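Local coordinates for BH1478 protein (Bacillus halodurans, PDB 2QUP), which is of unknown function but belongs to the DUF327 family and folds as an almost wholly helical single-chain bundle, at residues D36-I50 with L72-R86. Numbering follows the deposited sequence.
Sequences DEKAYERLQALMSKI and LVKEFVGDAVELGLR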
loop_
_atom_site.group_PDB
_atom_site.type_symbol
_atom_site.label_atom_id
_atom_site.label_comp_id
_atom_site.label_asym_id
_atom_site.label_seq_id
_atom_site.Cartn_x
_atom_site.Cartn_y
_atom_site.Cartn_z
ATOM N N ASP A 36 -7.119 10.492 -12.447
ATOM C CA ASP A 36 -7.442 9.526 -11.396
ATOM C C ASP A 36 -7.247 8.107 -11.893
ATOM O O ASP A 36 -6.755 7.252 -11.162
ATOM C CB ASP A 36 -8.885 9.707 -10.910
ATOM C CG ASP A 36 -9.127 11.064 -10.252
ATOM O OD1 ASP A 36 -10.305 11.417 -10.042
ATOM O OD2 ASP A 36 -8.154 11.787 -9.945
ATOM N N GLU A 37 -7.631 7.877 -13.145
ATOM C CA GLU A 37 -7.534 6.569 -13.781
ATOM C C GLU A 37 -6.089 6.101 -13.925
ATOM O O GLU A 37 -5.767 4.957 -13.596
ATOM C CB GLU A 37 -8.181 6.620 -15.157
ATOM C CG GLU A 37 -9.254 5.584 -15.382
ATOM C CD GLU A 37 -10.288 6.053 -16.389
ATOM O OE1 GLU A 37 -9.912 6.315 -17.557
ATOM O OE2 GLU A 37 -11.474 6.167 -16.009
ATOM N N LYS A 38 -5.237 6.996 -14.418
ATOM C CA LYS A 38 -3.819 6.719 -14.607
ATOM C C LYS A 38 -3.119 6.514 -13.287
ATOM O O LYS A 38 -2.273 5.651 -13.177
ATOM C CB LYS A 38 -3.132 7.854 -15.377
ATOM C CG LYS A 38 -3.439 7.858 -16.864
ATOM C CD LYS A 38 -2.602 8.895 -17.602
ATOM C CE LYS A 38 -3.321 9.407 -18.858
ATOM N NZ LYS A 38 -2.381 9.944 -19.890
ATOM N N ALA A 39 -3.468 7.318 -12.289
ATOM C CA ALA A 39 -2.928 7.155 -10.943
ATOM C C ALA A 39 -3.309 5.799 -10.349
ATOM O O ALA A 39 -2.482 5.138 -9.717
ATOM C CB ALA A 39 -3.399 8.284 -10.056
ATOM N N TYR A 40 -4.553 5.383 -10.577
ATOM C CA TYR A 40 -5.031 4.054 -10.188
ATOM C C TYR A 40 -4.235 2.932 -10.852
ATOM O O TYR A 40 -3.915 1.925 -10.214
ATOM C CB TYR A 40 -6.521 3.893 -10.530
ATOM C CG TYR A 40 -7.118 2.554 -10.118
ATOM C CD1 TYR A 40 -7.420 2.287 -8.789
ATOM C CD2 TYR A 40 -7.384 1.558 -11.059
ATOM C CE1 TYR A 40 -7.968 1.068 -8.402
ATOM C CE2 TYR A 40 -7.937 0.336 -10.671
ATOM C CZ TYR A 40 -8.223 0.107 -9.343
ATOM O OH TYR A 40 -8.766 -1.092 -8.950
ATOM N N GLU A 41 -3.945 3.111 -12.139
ATOM C CA GLU A 41 -3.225 2.132 -12.939
ATOM C C GLU A 41 -1.788 1.977 -12.464
ATOM O O GLU A 41 -1.273 0.867 -12.419
ATOM C CB GLU A 41 -3.233 2.552 -14.418
ATOM C CG GLU A 41 -4.399 1.970 -15.242
ATOM C CD GLU A 41 -4.652 2.719 -16.566
ATOM O OE1 GLU A 41 -3.677 3.213 -17.186
ATOM O OE2 GLU A 41 -5.835 2.805 -16.989
ATOM N N ARG A 42 -1.154 3.099 -12.126
ATOM C CA ARG A 42 0.182 3.126 -11.531
ATOM C C ARG A 42 0.234 2.404 -10.187
ATOM O O ARG A 42 1.135 1.605 -9.925
ATOM C CB ARG A 42 0.646 4.567 -11.371
ATOM C CG ARG A 42 1.318 5.123 -12.606
ATOM C CD ARG A 42 1.997 6.458 -12.325
ATOM N NE ARG A 42 1.084 7.571 -12.582
ATOM C CZ ARG A 42 0.633 8.415 -11.655
ATOM N NH1 ARG A 42 1.013 8.303 -10.382
ATOM N NH2 ARG A 42 -0.205 9.381 -11.999
ATOM N N LEU A 43 -0.767 2.656 -9.358
ATOM C CA LEU A 43 -0.967 1.898 -8.129
ATOM C C LEU A 43 -1.139 0.395 -8.321
ATOM O O LEU A 43 -0.741 -0.387 -7.458
ATOM C CB LEU A 43 -2.182 2.450 -7.366
ATOM C CG LEU A 43 -2.151 3.771 -6.612
ATOM C CD1 LEU A 43 -3.466 3.900 -5.848
ATOM C CD2 LEU A 43 -0.938 3.898 -5.689
ATOM N N GLN A 44 -1.774 -0.010 -9.419
ATOM C CA GLN A 44 -2.014 -1.433 -9.677
ATOM C C GLN A 44 -0.681 -2.090 -10.024
ATOM O O GLN A 44 -0.383 -3.202 -9.579
ATOM C CB GLN A 44 -2.959 -1.614 -10.868
ATOM C CG GLN A 44 -4.451 -1.399 -10.626
ATOM C CD GLN A 44 -5.281 -1.761 -11.876
ATOM O OE1 GLN A 44 -6.167 -2.627 -11.823
ATOM N NE2 GLN A 44 -4.976 -1.113 -13.009
ATOM N N ALA A 45 0.111 -1.378 -10.821
ATOM C CA ALA A 45 1.445 -1.819 -11.236
ATOM C C ALA A 45 2.408 -1.931 -10.052
ATOM O O ALA A 45 3.147 -2.893 -9.948
ATOM C CB ALA A 45 2.007 -0.865 -12.317
ATOM N N LEU A 46 2.375 -0.938 -9.166
ATOM C CA LEU A 46 3.120 -0.968 -7.915
ATOM C C LEU A 46 2.696 -2.111 -6.990
ATOM O O LEU A 46 3.526 -2.738 -6.358
ATOM C CB LEU A 46 2.922 0.361 -7.198
ATOM C CG LEU A 46 3.916 0.846 -6.161
ATOM C CD1 LEU A 46 5.374 0.487 -6.543
ATOM C CD2 LEU A 46 3.752 2.330 -6.038
ATOM N N MET A 47 1.401 -2.374 -6.905
ATOM C CA MET A 47 0.891 -3.470 -6.073
ATOM C C MET A 47 1.346 -4.859 -6.581
ATOM O O MET A 47 1.507 -5.801 -5.794
ATOM C CB MET A 47 -0.627 -3.368 -6.015
ATOM C CG MET A 47 -1.342 -4.300 -5.040
ATOM S SD MET A 47 -0.591 -4.466 -3.411
ATOM C CE MET A 47 -1.091 -2.943 -2.639
ATOM N N SER A 48 1.541 -4.970 -7.893
ATOM C CA SER A 48 2.064 -6.187 -8.504
ATOM C C SER A 48 3.486 -6.464 -8.016
ATOM O O SER A 48 3.791 -7.583 -7.584
ATOM C CB SER A 48 2.026 -6.085 -10.037
ATOM O OG SER A 48 0.727 -6.357 -10.540
ATOM N N LYS A 49 4.344 -5.442 -8.087
ATOM C CA LYS A 49 5.675 -5.453 -7.469
ATOM C C LYS A 49 5.616 -5.770 -5.974
ATOM O O LYS A 49 6.304 -6.656 -5.488
ATOM C CB LYS A 49 6.326 -4.100 -7.653
ATOM C CG LYS A 49 6.716 -3.827 -9.088
ATOM C CD LYS A 49 7.298 -2.425 -9.200
ATOM C CE LYS A 49 7.930 -2.222 -10.551
ATOM N NZ LYS A 49 6.928 -1.689 -11.496
ATOM N N ILE A 50 4.762 -5.064 -5.259
ATOM C CA ILE A 50 4.582 -5.298 -3.827
ATOM C C ILE A 50 4.202 -6.746 -3.517
ATOM O O ILE A 50 4.743 -7.333 -2.580
ATOM C CB ILE A 50 3.582 -4.286 -3.215
ATOM C CG1 ILE A 50 4.160 -2.868 -3.247
ATOM C CG2 ILE A 50 3.302 -4.581 -1.770
ATOM C CD1 ILE A 50 3.141 -1.824 -2.846
ATOM N N LEU A 72 8.931 -0.189 -1.377
ATOM C CA LEU A 72 7.799 -0.238 -2.270
ATOM C C LEU A 72 6.519 0.182 -1.547
ATOM O O LEU A 72 5.715 0.940 -2.091
ATOM C CB LEU A 72 7.665 -1.646 -2.866
ATOM C CG LEU A 72 8.693 -2.113 -3.891
ATOM C CD1 LEU A 72 8.378 -3.536 -4.268
ATOM C CD2 LEU A 72 8.658 -1.232 -5.146
ATOM N N VAL A 73 6.325 -0.325 -0.321
ATOM C CA VAL A 73 5.107 -0.086 0.407
ATOM C C VAL A 73 4.988 1.396 0.737
ATOM O O VAL A 73 3.932 2.005 0.524
ATOM C CB VAL A 73 5.044 -0.921 1.710
ATOM C CG1 VAL A 73 3.943 -0.379 2.589
ATOM C CG2 VAL A 73 4.736 -2.355 1.378
ATOM N N LYS A 74 6.092 1.968 1.208
ATOM C CA LYS A 74 6.209 3.407 1.491
ATOM C C LYS A 74 5.914 4.263 0.258
ATOM O O LYS A 74 5.317 5.342 0.356
ATOM C CB LYS A 74 7.611 3.727 2.044
ATOM C CG LYS A 74 7.817 5.126 2.639
ATOM C CD LYS A 74 9.129 5.195 3.430
ATOM C CE LYS A 74 9.567 6.640 3.692
ATOM N NZ LYS A 74 11.051 6.784 3.871
ATOM N N GLU A 75 6.333 3.797 -0.914
ATOM C CA GLU A 75 6.007 4.519 -2.160
ATOM C C GLU A 75 4.514 4.463 -2.536
ATOM O O GLU A 75 3.955 5.428 -3.068
ATOM C CB GLU A 75 6.810 3.971 -3.322
ATOM C CG GLU A 75 6.615 4.772 -4.604
ATOM C CD GLU A 75 7.269 4.132 -5.786
ATOM O OE1 GLU A 75 7.292 4.761 -6.874
ATOM O OE2 GLU A 75 7.765 2.999 -5.614
ATOM N N PHE A 76 3.901 3.311 -2.285
ATOM C CA PHE A 76 2.483 3.089 -2.506
ATOM C C PHE A 76 1.645 4.005 -1.621
ATOM O O PHE A 76 0.770 4.690 -2.132
ATOM C CB PHE A 76 2.116 1.625 -2.201
ATOM C CG PHE A 76 0.726 1.235 -2.639
ATOM C CD1 PHE A 76 0.532 0.525 -3.827
ATOM C CD2 PHE A 76 -0.396 1.573 -1.859
ATOM C CE1 PHE A 76 -0.771 0.151 -4.246
ATOM C CE2 PHE A 76 -1.701 1.219 -2.270
ATOM C CZ PHE A 76 -1.897 0.489 -3.451
ATOM N N VAL A 77 1.886 3.961 -0.303
ATOM C CA VAL A 77 1.210 4.814 0.661
ATOM C C VAL A 77 1.171 6.279 0.217
ATOM O O VAL A 77 0.106 6.878 0.174
ATOM C CB VAL A 77 1.793 4.692 2.059
ATOM C CG1 VAL A 77 1.148 5.716 3.021
ATOM C CG2 VAL A 77 1.568 3.276 2.600
ATOM N N GLY A 78 2.324 6.826 -0.142
ATOM C CA GLY A 78 2.408 8.199 -0.661
ATOM C C GLY A 78 1.431 8.429 -1.783
ATOM O O GLY A 78 0.641 9.366 -1.737
ATOM N N ASP A 79 1.469 7.554 -2.785
ATOM C CA ASP A 79 0.654 7.721 -3.989
ATOM C C ASP A 79 -0.822 7.432 -3.770
ATOM O O ASP A 79 -1.670 8.048 -4.401
ATOM C CB ASP A 79 1.181 6.852 -5.126
ATOM C CG ASP A 79 2.488 7.365 -5.699
ATOM O OD1 ASP A 79 3.151 6.597 -6.424
ATOM O OD2 ASP A 79 2.859 8.528 -5.430
ATOM N N ALA A 80 -1.123 6.477 -2.892
ATOM C CA ALA A 80 -2.493 6.135 -2.562
ATOM C C ALA A 80 -3.213 7.187 -1.724
ATOM O O ALA A 80 -4.397 7.450 -1.968
ATOM C CB ALA A 80 -2.558 4.792 -1.877
ATOM N N VAL A 81 -2.519 7.772 -0.743
ATOM C CA VAL A 81 -3.059 8.921 0.025
ATOM C C VAL A 81 -3.376 10.098 -0.887
ATOM O O VAL A 81 -4.433 10.697 -0.776
ATOM C CB VAL A 81 -2.125 9.397 1.177
ATOM C CG1 VAL A 81 -2.735 10.602 1.920
ATOM C CG2 VAL A 81 -1.894 8.307 2.184
ATOM N N GLU A 82 -2.460 10.409 -1.797
ATOM C CA GLU A 82 -2.652 11.501 -2.745
ATOM C C GLU A 82 -3.875 11.288 -3.627
ATOM O O GLU A 82 -4.675 12.209 -3.788
ATOM C CB GLU A 82 -1.408 11.697 -3.603
ATOM C CG GLU A 82 -1.339 13.062 -4.255
ATOM C CD GLU A 82 -0.441 13.081 -5.468
ATOM O OE1 GLU A 82 -0.305 14.160 -6.079
ATOM O OE2 GLU A 82 0.129 12.021 -5.811
ATOM N N LEU A 83 -4.032 10.076 -4.166
ATOM C CA LEU A 83 -5.261 9.694 -4.870
ATOM C C LEU A 83 -6.520 9.692 -3.992
ATOM O O LEU A 83 -7.532 10.276 -4.374
ATOM C CB LEU A 83 -5.098 8.343 -5.578
ATOM C CG LEU A 83 -6.262 7.873 -6.457
ATOM C CD1 LEU A 83 -6.535 8.851 -7.610
ATOM C CD2 LEU A 83 -6.038 6.458 -6.972
ATOM N N GLY A 84 -6.454 9.033 -2.833
ATOM C CA GLY A 84 -7.540 9.034 -1.850
ATOM C C GLY A 84 -8.148 10.380 -1.493
ATOM O O GLY A 84 -9.374 10.537 -1.501
ATOM N N LEU A 85 -7.280 11.344 -1.195
ATOM C CA LEU A 85 -7.690 12.692 -0.834
ATOM C C LEU A 85 -8.312 13.441 -2.002
ATOM O O LEU A 85 -9.190 14.274 -1.791
ATOM C CB LEU A 85 -6.514 13.502 -0.258
ATOM C CG LEU A 85 -5.859 13.069 1.062
ATOM C CD1 LEU A 85 -4.643 13.933 1.332
ATOM C CD2 LEU A 85 -6.830 13.112 2.261
ATOM N N ARG A 86 -7.866 13.156 -3.223
ATOM C CA ARG A 86 -8.488 13.777 -4.394
ATOM C C ARG A 86 -9.864 13.189 -4.703
ATOM O O ARG A 86 -10.809 13.926 -4.998
ATOM C CB ARG A 86 -7.587 13.679 -5.614
ATOM C CG ARG A 86 -7.779 14.812 -6.609
ATOM C CD ARG A 86 -6.632 14.876 -7.619
ATOM N NE ARG A 86 -6.455 13.635 -8.383
ATOM C CZ ARG A 86 -5.392 12.835 -8.297
ATOM N NH1 ARG A 86 -4.395 13.131 -7.474
ATOM N NH2 ARG A 86 -5.324 11.737 -9.039
#
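Phe-76 is gripped on both faces by segment 36-50 of helix 27-60: Leu-43 CD2 stands above the middle of the ring, 4.0 Å from its centroid, while Met-47 CE lies under the opposite face, displaced toward the rim and 3.5 Å from Phe-76 CE1. Both are CH-pi contacts between neighbouring antiparallel helices of an up-and-down four-helix bundle; the axes of segments 36-50 and 72-86 approach to 9.9 Å, their N-to-C directions 159° apart. Leu-46 CG meets the ring at its edge, and Ile-50 CD1 comes in obliquely, 3.6 Å from Phe-76 CD1, completing a knobs-into-holes socket of four residues. The Met-47 chain, bent at chi2 and chi3, curls its methyl under the ring and leaves SD obliquely placed, a Met-aromatic contact.

Knobs also enter from segment 36-50. Leu-43 fits among Phe-76, Asp-79, Ala-80 and Leu-83, its CD1 3.8 Å from Leu-83 CD2, and Leu-46 fits among Leu-72, Glu-75, Phe-76 and Asp-79. Leu-83 returns the packing with CD1 against the Asp-36 backbone and Ala-39. Beyond this interface, helix 126-144 covers Leu-43 and Met-47 through Tyr-144 and Lys-137.

The apolar seam ends in a salt bridge. Arg-86 binds side-on, carboxylate and guanidinium planes 30° apart: NE reaches Asp-36 OD2 at 3.0 Å, and NH2 also lies 4.1 Å from Ala-39 CB. With an alanine here, OD2 would probably lose both guanidinium donors and Ala-39 CB its neighbour. Arg-90 engages OD1 in a second salt bridge. Arg-86 NH2 meets Asp-36 OD2 on its anti side, with an N-H...O angle of 142°.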